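Major royal jelly protein 1 (Apis mellifera, PDB 5YYL) is the most abundant protein of royal jelly, binds sterol, and probably serves as a nutrient for developing honeybee larvae. Local coordinates at residues D41-G45 and V86-N91; S67-W72 and A124-I129; S268-S274 and L302-S306. All blocks are in the same frame, centred on the assembly; numbering follows the deposited sequence.

Overall arrangement
From the N terminus, the chain first places strand 33-37 in the mixed sheet, then enters the loop 41-45, which contact 1 closes onto residues 86-91 in the blade formed by strands 65-72, 75-81, 90-94 and 102-106. Contact 2 opens at 67-72, between the two segments of contact 1, and closes beyond them at 124-129, so the two cross. It joins the first strands of successive propeller blades. The two contacts touch where Ser89 OG lies 2.8 Å from Ala124 N, a probable hydrogen bond, and where Leu90 packs on Leu127. Contact 3 follows in series, tying 268-274 to 302-306 at a later blade junction; its centre is about 33 Å from that of contact 1.

Contact 1 of 3, residues D41-G45 and V86-N91; sequences DYDFG and VPSSLN
At the outer part of the propeller blade built from strands 65-72, 75-81, 90-94 and 102-106, Tyr42 of the loop after strand 33-37 lays its ring against Pro87, in the turn leading into strand 90-94. Pro87 CG stands over the centre of the Tyr42 ring, 3.5 Å from its centroid and 11° off the ring normal, a CH-pi contact in which the two side chains arrive from opposite directions. CD of the same proline reaches toward the phenolic end, 3.7 Å from Tyr42 CE2. With CG anti to its carbonyl carbon (chi1 -58°), Tyr42 projects its ring toward Pro87.

Asn91 comes to the ring from another direction. Its OD1 lies in the ring plane at the edge, 3.8 Å from Tyr42 CE1, and the amide stands 83° to the ring. That OD1 also accepts the hydroxyl of Ser88, OG to OD1 2.9 Å, while Asn91 ND2 makes a weak hydrogen bond to Val78 O, so both ends of the amide are engaged.

The blade is antiparallel throughout, and backbone bonds of Asp41 and Asp43 to Leu104 set the loop beside its outermost strand 102-106. Beyond Tyr42, Phe44 also touches the proline, with Phe44 CZ 3.9 Å from Pro87 CG and the two side chains crossing at about a right angle. Tyr42 CB sits over one face of the Phe44 ring, which also meets Trp110 and Tyr59. The phenolic oxygen of Tyr42 is hydrogen-bonded to Asn64 OD1, and Val86 CG1 approaches it at 3.9 Å.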
ATOM      1  N   ASP A  41       3.067 -37.563  16.603  1.00 47.48           N
ATOM      2  CA  ASP A  41       2.612 -38.348  15.475  1.00 50.12           C
ATOM      3  C   ASP A  41       3.260 -37.722  14.251  1.00 52.27           C
ATOM      4  O   ASP A  41       3.720 -36.583  14.320  1.00 55.33           O
ATOM      5  CB  ASP A  41       1.083 -38.288  15.388  1.00 52.97           C
ATOM      6  CG  ASP A  41       0.499 -39.324  14.433  1.00 56.22           C
ATOM      7  OD1 ASP A  41       1.269 -40.019  13.724  1.00 54.95           O
ATOM      8  OD2 ASP A  41      -0.749 -39.439  14.396  1.00 60.09           O
ATOM      9  N   TYR A  42       3.309 -38.458  13.144  1.00 53.25           N
ATOM     10  CA  TYR A  42       4.039 -38.023  11.959  1.00 54.93           C
ATOM     11  C   TYR A  42       3.163 -37.972  10.693  1.00 61.92           C
ATOM     12  O   TYR A  42       2.097 -38.571  10.634  1.00 63.44           O
ATOM     13  CB  TYR A  42       5.250 -38.936  11.744  1.00 51.56           C
ATOM     14  CG  TYR A  42       6.210 -38.982  12.921  1.00 48.25           C
ATOM     15  CD1 TYR A  42       7.478 -38.404  12.842  1.00 47.02           C
ATOM     16  CD2 TYR A  42       5.852 -39.607  14.115  1.00 45.93           C
ATOM     17  CE1 TYR A  42       8.349 -38.449  13.922  1.00 45.32           C
ATOM     18  CE2 TYR A  42       6.713 -39.645  15.194  1.00 44.19           C
ATOM     19  CZ  TYR A  42       7.955 -39.069  15.096  1.00 43.50           C
ATOM     20  OH  TYR A  42       8.789 -39.129  16.178  1.00 41.38           O
ATOM     21  N   ASP A  43       3.639 -37.235   9.691  1.00 67.65           N
ATOM     22  CA  ASP A  43       3.076 -37.223   8.341  1.00 70.22           C
ATOM     23  C   ASP A  43       3.769 -38.322   7.530  1.00 69.94           C
ATOM     24  O   ASP A  43       4.765 -38.109   6.810  1.00 59.87           O
ATOM     25  CB  ASP A  43       3.251 -35.834   7.689  1.00 75.33           C
ATOM     26  CG  ASP A  43       2.582 -35.708   6.308  1.00 74.96           C
ATOM     27  OD1 ASP A  43       3.044 -36.356   5.348  1.00 77.33           O
ATOM     28  OD2 ASP A  43       1.622 -34.898   6.153  1.00 68.91           O
ATOM     29  N   PHE A  44       3.199 -39.516   7.645  1.00 74.42           N
ATOM     30  CA  PHE A  44       3.618 -40.665   6.850  1.00 75.71           C
ATOM     31  C   PHE A  44       3.180 -40.550   5.378  1.00 80.39           C
ATOM     32  O   PHE A  44       3.816 -41.134   4.499  1.00 78.43           O
ATOM     33  CB  PHE A  44       3.069 -41.939   7.454  1.00 73.63           C
ATOM     34  CG  PHE A  44       3.633 -42.280   8.808  1.00 70.87           C
ATOM     35  CD1 PHE A  44       2.887 -42.068   9.971  1.00 69.39           C
ATOM     36  CD2 PHE A  44       4.890 -42.862   8.922  1.00 65.89           C
ATOM     37  CE1 PHE A  44       3.405 -42.408  11.221  1.00 67.31           C
ATOM     38  CE2 PHE A  44       5.418 -43.184  10.169  1.00 62.10           C
ATOM     39  CZ  PHE A  44       4.674 -42.971  11.314  1.00 62.94           C
ATOM     40  N   GLY A  45       2.119 -39.781   5.117  1.00 86.44           N
ATOM     41  CA  GLY A  45       1.508 -39.643   3.781  1.00 89.83           C
ATOM     42  C   GLY A  45      -0.010 -39.634   3.908  1.00 93.83           C
ATOM     43  O   GLY A  45      -0.663 -38.580   3.881  1.00 96.18           O
ATOM     44  N   VAL A  86      10.021 -45.045  17.037  1.00 47.02           N
ATOM     45  CA  VAL A  86      10.265 -43.651  16.725  1.00 44.65           C
ATOM     46  C   VAL A  86      10.732 -43.587  15.274  1.00 43.48           C
ATOM     47  O   VAL A  86      11.912 -43.800  15.004  1.00 41.64           O
ATOM     48  CB  VAL A  86      11.298 -43.030  17.682  1.00 42.93           C
ATOM     49  CG1 VAL A  86      11.646 -41.611  17.240  1.00 43.60           C
ATOM     50  CG2 VAL A  86      10.745 -43.027  19.101  1.00 41.48           C
ATOM     51  N   PRO A  87       9.800 -43.303  14.340  1.00 43.80           N
ATOM     52  CA  PRO A  87      10.082 -43.374  12.901  1.00 43.47           C
ATOM     53  C   PRO A  87      11.210 -42.476  12.438  1.00 45.40           C
ATOM     54  O   PRO A  87      12.087 -42.934  11.697  1.00 49.00           O
ATOM     55  CB  PRO A  87       8.762 -42.942  12.250  1.00 43.69           C
ATOM     56  CG  PRO A  87       7.964 -42.301  13.322  1.00 44.51           C
ATOM     57  CD  PRO A  87       8.394 -42.937  14.601  1.00 44.26           C
ATOM     58  N   SER A  88      11.182 -41.208  12.859  1.00 44.84           N
ATOM     59  CA  SER A  88      12.258 -40.266  12.543  1.00 42.81           C
ATOM     60  C   SER A  88      12.706 -39.519  13.765  1.00 41.40           C
ATOM     61  O   SER A  88      11.913 -39.296  14.692  1.00 42.04           O
ATOM     62  CB  SER A  88      11.826 -39.269  11.478  1.00 42.71           C
ATOM     63  OG  SER A  88      12.882 -38.350  11.198  1.00 43.06           O
ATOM     64  N   SER A  89      13.986 -39.137  13.752  1.00 39.63           N
ATOM     65  CA  SER A  89      14.589 -38.415  14.870  1.00 38.23           C
ATOM     66  C   SER A  89      14.626 -36.920  14.603  1.00 36.04           C
ATOM     67  O   SER A  89      14.184 -36.153  15.442  1.00 38.50           O
ATOM     68  CB  SER A  89      15.998 -38.912  15.155  1.00 36.47           C
ATOM     69  OG  SER A  89      16.441 -38.339  16.366  1.00 37.01           O
ATOM     70  N   LEU A  90      15.173 -36.528  13.458  1.00 31.83           N
ATOM     71  CA  LEU A  90      15.220 -35.136  13.053  1.00 32.15           C
ATOM     72  C   LEU A  90      13.954 -34.766  12.272  1.00 35.41           C
ATOM     73  O   LEU A  90      13.744 -35.255  11.160  1.00 39.16           O
ATOM     74  CB  LEU A  90      16.469 -34.874  12.208  1.00 29.44           C
ATOM     75  CG  LEU A  90      16.710 -33.434  11.767  1.00 29.18           C
ATOM     76  CD1 LEU A  90      16.729 -32.483  12.955  1.00 28.72           C
ATOM     77  CD2 LEU A  90      18.015 -33.352  11.000  1.00 30.12           C
ATOM     78  N   ASN A  91      13.117 -33.901  12.854  1.00 36.47           N
ATOM     79  CA  ASN A  91      11.823 -33.505  12.248  1.00 37.19           C
ATOM     80  C   ASN A  91      11.575 -31.999  12.214  1.00 36.47           C
ATOM     81  O   ASN A  91      12.276 -31.240  12.867  1.00 34.90           O
ATOM     82  CB  ASN A  91      10.664 -34.142  13.017  1.00 37.38           C
ATOM     83  CG  ASN A  91      10.947 -35.569  13.396  1.00 36.98           C
ATOM     84  OD1 ASN A  91      11.249 -36.384  12.527  1.00 36.01           O
ATOM     85  ND2 ASN A  91      10.884 -35.875  14.690  1.00 36.19           N
TER

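Contact 2 of 3, residues S67-W72 and A124-I129; sequences SDIDQW and ASKLAI
Asp68 reaches from strand 67-72 to the backbone of Leu127 on strand 124-129; these are the first strands of two consecutive blades of the beta-propeller, running roughly parallel with their axes 24° apart. The Asp68 carboxylate accepts from the main chain of the neighbouring blade: Leu127 N donates to the anti lone pair of OD2 at 2.6 Å and 159°. With CG anti to the Asp68 N, the carboxylate is carried across the gap between the strands. Over the start of the pair, Lys126 bends at chi2 and folds back, its CG 3.4 Å from Asp68 OD2 and its NZ donating to Ser67 O at 3.2 Å from above the carbonyl plane. Ser67 OG points at Ser125 O, though the modelled separation is too short to trust. At the far end Ile129 spreads over Asp70, CD1 being 3.5 Å from Asp70 OD1 and 3.8 Å from Trp72 CB.

Further out, Asp70 OD1 is held by Gln71 N through its anti lone pair, at 2.6 Å, and by a salt bridge to Lys360. Lys358 pairs with Asp70 OD2, and its NZ also bonds one carbonyl oxygen from each strand, Ile69 O and Leu127 O.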
ATOM      1  N   SER A  67      13.754 -34.207  22.409  1.00 26.28           N
ATOM      2  CA  SER A  67      15.047 -33.873  22.973  1.00 27.55           C
ATOM      3  C   SER A  67      15.356 -32.379  22.807  1.00 27.31           C
ATOM      4  O   SER A  67      15.748 -31.724  23.766  1.00 26.45           O
ATOM      5  CB  SER A  67      16.129 -34.720  22.304  1.00 29.08           C
ATOM      6  OG  SER A  67      17.404 -34.421  22.835  1.00 32.87           O
ATOM      7  N   ASP A  68      15.197 -31.858  21.591  1.00 26.16           N
ATOM      8  CA  ASP A  68      15.549 -30.474  21.282  1.00 27.56           C
ATOM      9  C   ASP A  68      14.551 -29.842  20.310  1.00 26.42           C
ATOM     10  O   ASP A  68      13.827 -30.538  19.614  1.00 25.96           O
ATOM     11  CB  ASP A  68      16.975 -30.427  20.689  1.00 30.44           C
ATOM     12  CG  ASP A  68      17.664 -29.045  20.827  1.00 33.39           C
ATOM     13  OD1 ASP A  68      17.113 -28.134  21.460  1.00 36.27           O
ATOM     14  OD2 ASP A  68      18.784 -28.864  20.308  1.00 35.38           O
ATOM     15  N   ILE A  69      14.501 -28.511  20.311  1.00 25.59           N
ATOM     16  CA  ILE A  69      13.756 -27.730  19.325  1.00 23.97           C
ATOM     17  C   ILE A  69      14.687 -26.692  18.756  1.00 22.96           C
ATOM     18  O   ILE A  69      15.700 -26.352  19.370  1.00 23.15           O
ATOM     19  CB  ILE A  69      12.517 -27.019  19.922  1.00 24.41           C
ATOM     20  CG1 ILE A  69      12.892 -26.060  21.062  1.00 24.28           C
ATOM     21  CG2 ILE A  69      11.524 -28.052  20.433  1.00 25.05           C
ATOM     22  CD1 ILE A  69      11.742 -25.232  21.602  1.00 24.01           C
ATOM     23  N   ASP A  70      14.349 -26.203  17.577  1.00 21.43           N
ATOM     24  CA  ASP A  70      14.967 -24.996  17.049  1.00 20.86           C
ATOM     25  C   ASP A  70      14.023 -24.380  16.011  1.00 19.58           C
ATOM     26  O   ASP A  70      12.905 -24.857  15.835  1.00 18.86           O
ATOM     27  CB  ASP A  70      16.371 -25.285  16.506  1.00 20.93           C
ATOM     28  CG  ASP A  70      17.315 -24.085  16.643  1.00 21.45           C
ATOM     29  OD1 ASP A  70      16.912 -22.969  16.183  1.00 21.26           O
ATOM     30  OD2 ASP A  70      18.453 -24.258  17.172  1.00 20.79           O
ATOM     31  N   GLN A  71      14.450 -23.311  15.353  1.00 19.02           N
ATOM     32  CA  GLN A  71      13.568 -22.536  14.504  1.00 18.66           C
ATOM     33  C   GLN A  71      14.398 -21.831  13.467  1.00 19.22           C
ATOM     34  O   GLN A  71      15.421 -21.234  13.810  1.00 18.34           O
ATOM     35  CB  GLN A  71      12.806 -21.523  15.362  1.00 18.12           C
ATOM     36  CG  GLN A  71      11.874 -20.586  14.601  1.00 18.12           C
ATOM     37  CD  GLN A  71      12.562 -19.388  13.961  1.00 17.68           C
ATOM     38  OE1 GLN A  71      13.515 -18.841  14.512  1.00 18.05           O
ATOM     39  NE2 GLN A  71      12.084 -18.979  12.797  1.00 16.52           N
ATOM     40  N   TRP A  72      13.964 -21.914  12.204  1.00 20.40           N
ATOM     41  CA  TRP A  72      14.554 -21.137  11.107  1.00 21.89           C
ATOM     42  C   TRP A  72      13.471 -20.851  10.085  1.00 23.66           C
ATOM     43  O   TRP A  72      12.830 -21.788   9.592  1.00 24.31           O
ATOM     44  CB  TRP A  72      15.693 -21.917  10.462  1.00 21.93           C
ATOM     45  CG  TRP A  72      16.355 -21.227   9.340  1.00 22.15           C
ATOM     46  CD1 TRP A  72      17.415 -20.369   9.410  1.00 23.88           C
ATOM     47  CD2 TRP A  72      16.041 -21.355   7.960  1.00 21.84           C
ATOM     48  NE1 TRP A  72      17.785 -19.945   8.145  1.00 23.06           N
ATOM     49  CE2 TRP A  72      16.953 -20.537   7.239  1.00 22.35           C
ATOM     50  CE3 TRP A  72      15.084 -22.086   7.253  1.00 21.92           C
ATOM     51  CZ2 TRP A  72      16.932 -20.436   5.857  1.00 22.97           C
ATOM     52  CZ3 TRP A  72      15.050 -21.982   5.880  1.00 22.39           C
ATOM     53  CH2 TRP A  72      15.973 -21.160   5.189  1.00 23.33           C
ATOM     54  N   ALA A 124      19.097 -37.624  16.825  1.00 39.00           N
ATOM     55  CA  ALA A 124      19.395 -36.191  16.881  1.00 36.88           C
ATOM     56  C   ALA A 124      19.153 -35.681  18.303  1.00 36.85           C
ATOM     57  O   ALA A 124      18.035 -35.355  18.696  1.00 37.34           O
ATOM     58  CB  ALA A 124      18.540 -35.422  15.882  1.00 36.14           C
ATOM     59  N   SER A 125      20.220 -35.663  19.084  1.00 35.43           N
ATOM     60  CA  SER A 125      20.160 -35.305  20.485  1.00 34.29           C
ATOM     61  C   SER A 125      19.938 -33.796  20.644  1.00 33.73           C
ATOM     62  O   SER A 125      19.103 -33.381  21.442  1.00 33.28           O
ATOM     63  CB  SER A 125      21.462 -35.735  21.165  1.00 35.45           C
ATOM     64  OG  SER A 125      21.387 -35.562  22.560  1.00 39.21           O
ATOM     65  N   LYS A 126      20.666 -32.997  19.857  1.00 32.32           N
ATOM     66  CA  LYS A 126      20.655 -31.538  19.967  1.00 32.65           C
ATOM     67  C   LYS A 126      20.879 -30.868  18.614  1.00 29.98           C
ATOM     68  O   LYS A 126      21.482 -31.456  17.727  1.00 29.30           O
ATOM     69  CB  LYS A 126      21.746 -31.095  20.942  1.00 36.27           C
ATOM     70  CG  LYS A 126      21.258 -30.365  22.184  1.00 40.54           C
ATOM     71  CD  LYS A 126      20.519 -31.280  23.148  1.00 43.20           C
ATOM     72  CE  LYS A 126      19.699 -30.468  24.161  1.00 47.41           C
ATOM     73  NZ  LYS A 126      18.684 -31.326  24.837  1.00 49.23           N
ATOM     74  N   LEU A 127      20.407 -29.632  18.486  1.00 28.22           N
ATOM     75  CA  LEU A 127      20.515 -28.843  17.263  1.00 27.00           C
ATOM     76  C   LEU A 127      21.105 -27.469  17.549  1.00 26.50           C
ATOM     77  O   LEU A 127      21.115 -26.998  18.676  1.00 25.00           O
ATOM     78  CB  LEU A 127      19.153 -28.665  16.606  1.00 26.98           C
ATOM     79  CG  LEU A 127      18.342 -29.923  16.295  1.00 28.18           C
ATOM     80  CD1 LEU A 127      16.946 -29.531  15.798  1.00 27.81           C
ATOM     81  CD2 LEU A 127      19.041 -30.825  15.278  1.00 28.28           C
ATOM     82  N   ALA A 128      21.605 -26.844  16.497  1.00 27.37           N
ATOM     83  CA  ALA A 128      22.167 -25.507  16.573  1.00 28.69           C
ATOM     84  C   ALA A 128      22.162 -24.877  15.194  1.00 31.95           C
ATOM     85  O   ALA A 128      22.499 -25.543  14.214  1.00 35.50           O
ATOM     86  CB  ALA A 128      23.575 -25.558  17.109  1.00 27.75           C
ATOM     87  N   ILE A 129      21.795 -23.599  15.122  1.00 31.51           N
ATOM     88  CA  ILE A 129      21.787 -22.857  13.876  1.00 30.46           C
ATOM     89  C   ILE A 129      22.767 -21.683  13.988  1.00 33.48           C
ATOM     90  O   ILE A 129      22.764 -20.943  14.972  1.00 35.01           O
ATOM     91  CB  ILE A 129      20.367 -22.410  13.513  1.00 28.46           C
ATOM     92  CG1 ILE A 129      19.397 -23.599  13.684  1.00 27.57           C
ATOM     93  CG2 ILE A 129      20.354 -21.862  12.101  1.00 28.46           C
ATOM     94  CD1 ILE A 129      18.061 -23.511  12.954  1.00 26.06           C
TER

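Contact 3 of 3, residues S268-S274 and L302-S306; sequences SPVASTS and LDTQS
Leu302 N donates to Thr273 O at 2.9 Å and 161°, a direct backbone hydrogen bond between the turn 268-274 and the loop 302-306. A weaker CA-H...O contact accompanies it, Gln305 CA to Ser272 O at 3.3 Å. Within the turn, Ser272 OG donates to Pro269 O, and Ala271 centres an inverse gamma turn. One water bridges the segments: it donates to Pro269 O and to Ser306 O, both at 2.8 Å, and accepts from Ser306 OG at 2.7 Å, joining the start of 268-274 to the end of 302-306. Close by, Ser268 OG is 2.8 Å from Ser306 OG, and Lys309 NZ donates to Ser268 OG and, weakly, to Ser306 OG.

Van der Waals contact is made mainly by methylenes and a methyl. Gln305 CG rests 3.2 Å from Ser272 O, its chain bent at chi2 (105°), and its NE2 bonded to Phe237 O and Lys239 O. Thr273 CG2 packs 3.7 Å from Thr304 O. The arrangement is that of a beta-propeller interblade junction, where the turn between strands 264-269 and 275-279 leans on the connection entering strand 306-311 of the next blade.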
ATOM      1  N   SER A 268      26.691 -26.904  33.651  1.00 23.76           N
ATOM      2  CA  SER A 268      26.709 -27.466  34.993  1.00 24.03           C
ATOM      3  C   SER A 268      26.455 -28.953  34.934  1.00 25.01           C
ATOM      4  O   SER A 268      25.813 -29.424  34.011  1.00 26.19           O
ATOM      5  CB  SER A 268      25.652 -26.814  35.866  1.00 24.68           C
ATOM      6  OG  SER A 268      24.366 -26.936  35.302  1.00 25.45           O
ATOM      7  N   PRO A 269      26.977 -29.719  35.898  1.00 26.86           N
ATOM      8  CA  PRO A 269      26.542 -31.123  35.922  1.00 27.49           C
ATOM      9  C   PRO A 269      25.044 -31.206  36.266  1.00 27.77           C
ATOM     10  O   PRO A 269      24.543 -30.343  37.014  1.00 26.65           O
ATOM     11  CB  PRO A 269      27.419 -31.768  37.009  1.00 27.80           C
ATOM     12  CG  PRO A 269      28.437 -30.753  37.408  1.00 27.17           C
ATOM     13  CD  PRO A 269      27.962 -29.412  36.957  1.00 27.30           C
ATOM     14  N   VAL A 270      24.351 -32.201  35.701  1.00 28.12           N
ATOM     15  CA  VAL A 270      22.902 -32.388  35.902  1.00 29.29           C
ATOM     16  C   VAL A 270      22.600 -32.576  37.382  1.00 29.62           C
ATOM     17  O   VAL A 270      21.728 -31.915  37.930  1.00 31.25           O
ATOM     18  CB  VAL A 270      22.357 -33.608  35.111  1.00 29.97           C
ATOM     19  CG1 VAL A 270      20.915 -33.953  35.493  1.00 29.59           C
ATOM     20  CG2 VAL A 270      22.457 -33.365  33.607  1.00 31.45           C
ATOM     21  N   ALA A 271      23.336 -33.474  38.017  1.00 28.69           N
ATOM     22  CA  ALA A 271      23.274 -33.604  39.454  1.00 28.72           C
ATOM     23  C   ALA A 271      24.235 -32.580  40.050  1.00 29.03           C
ATOM     24  O   ALA A 271      25.367 -32.884  40.420  1.00 31.35           O
ATOM     25  CB  ALA A 271      23.634 -35.012  39.876  1.00 28.70           C
ATOM     26  N   SER A 272      23.763 -31.346  40.150  1.00 28.32           N
ATOM     27  CA  SER A 272      24.522 -30.269  40.801  1.00 29.15           C
ATOM     28  C   SER A 272      23.589 -29.102  40.979  1.00 28.51           C
ATOM     29  O   SER A 272      22.556 -29.031  40.314  1.00 29.00           O
ATOM     30  CB  SER A 272      25.738 -29.828  39.973  1.00 30.21           C
ATOM     31  OG  SER A 272      25.397 -28.788  39.082  1.00 31.36           O
ATOM     32  N   THR A 273      23.951 -28.178  41.862  1.00 28.67           N
ATOM     33  CA  THR A 273      23.185 -26.938  42.028  1.00 29.08           C
ATOM     34  C   THR A 273      24.064 -25.726  41.722  1.00 29.10           C
ATOM     35  O   THR A 273      23.807 -24.627  42.188  1.00 28.49           O
ATOM     36  CB  THR A 273      22.543 -26.852  43.425  1.00 28.57           C
ATOM     37  OG1 THR A 273      23.553 -26.710  44.419  1.00 27.51           O
ATOM     38  CG2 THR A 273      21.679 -28.092  43.696  1.00 28.39           C
ATOM     39  N   SER A 274      25.081 -25.956  40.893  1.00 29.56           N
ATOM     40  CA  SER A 274      26.112 -24.985  40.597  1.00 31.06           C
ATOM     41  C   SER A 274      25.918 -24.414  39.182  1.00 31.73           C
ATOM     42  O   SER A 274      25.206 -25.015  38.356  1.00 31.92           O
ATOM     43  CB  SER A 274      27.466 -25.680  40.688  1.00 32.16           C
ATOM     44  OG  SER A 274      27.636 -26.348  41.934  1.00 32.14           O
ATOM     45  N   LEU A 302      22.662 -22.218  43.266  1.00 34.68           N
ATOM     46  CA  LEU A 302      21.192 -22.353  43.135  1.00 35.53           C
ATOM     47  C   LEU A 302      20.666 -23.272  44.229  1.00 35.01           C
ATOM     48  O   LEU A 302      21.396 -24.100  44.765  1.00 34.97           O
ATOM     49  CB  LEU A 302      20.806 -22.900  41.747  1.00 35.61           C
ATOM     50  CG  LEU A 302      21.467 -22.238  40.534  1.00 34.15           C
ATOM     51  CD1 LEU A 302      21.120 -22.998  39.269  1.00 34.30           C
ATOM     52  CD2 LEU A 302      21.052 -20.785  40.427  1.00 33.77           C
ATOM     53  N   ASP A 303      19.389 -23.130  44.558  1.00 36.00           N
ATOM     54  CA  ASP A 303      18.742 -23.985  45.556  1.00 36.25           C
ATOM     55  C   ASP A 303      18.357 -25.350  44.984  1.00 35.70           C
ATOM     56  O   ASP A 303      18.203 -26.306  45.746  1.00 39.26           O
ATOM     57  CB  ASP A 303      17.498 -23.294  46.119  1.00 38.83           C
ATOM     58  CG  ASP A 303      17.835 -22.048  46.921  1.00 39.64           C
ATOM     59  OD1 ASP A 303      18.643 -22.136  47.879  1.00 41.70           O
ATOM     60  OD2 ASP A 303      17.301 -20.972  46.602  1.00 39.58           O
ATOM     61  N   THR A 304      18.172 -25.431  43.658  1.00 32.84           N
ATOM     62  CA  THR A 304      17.860 -26.687  42.968  1.00 30.04           C
ATOM     63  C   THR A 304      18.766 -26.879  41.740  1.00 27.35           C
ATOM     64  O   THR A 304      19.597 -26.028  41.433  1.00 26.12           O
ATOM     65  CB  THR A 304      16.363 -26.730  42.575  1.00 29.98           C
ATOM     66  OG1 THR A 304      16.046 -27.999  41.990  1.00 29.18           O
ATOM     67  CG2 THR A 304      15.947 -25.546  41.584  1.00 29.71           C
ATOM     68  N   GLN A 305      18.599 -28.005  41.060  1.00 24.74           N
ATOM     69  CA  GLN A 305      19.364 -28.303  39.853  1.00 24.53           C
ATOM     70  C   GLN A 305      18.900 -27.448  38.674  1.00 23.80           C
ATOM     71  O   GLN A 305      17.733 -27.143  38.558  1.00 24.94           O
ATOM     72  CB  GLN A 305      19.272 -29.798  39.507  1.00 24.77           C
ATOM     73  CG  GLN A 305      19.844 -30.739  40.569  1.00 25.66           C
ATOM     74  CD  GLN A 305      18.803 -31.493  41.407  1.00 26.85           C
ATOM     75  OE1 GLN A 305      17.692 -31.031  41.632  1.00 29.78           O
ATOM     76  NE2 GLN A 305      19.189 -32.657  41.894  1.00 27.61           N
ATOM     77  N   SER A 306      19.823 -27.058  37.810  1.00 23.15           N
ATOM     78  CA  SER A 306      19.488 -26.363  36.575  1.00 22.67           C
ATOM     79  C   SER A 306      19.355 -27.381  35.434  1.00 22.54           C
ATOM     80  O   SER A 306      20.032 -28.420  35.440  1.00 21.21           O
ATOM     81  CB  SER A 306      20.549 -25.321  36.233  1.00 23.00           C
ATOM     82  OG  SER A 306      21.799 -25.929  35.915  1.00 23.99           O
TER
HETATM   83  O   HOH W   1      22.514 -28.411  36.688  1.00 18.99           O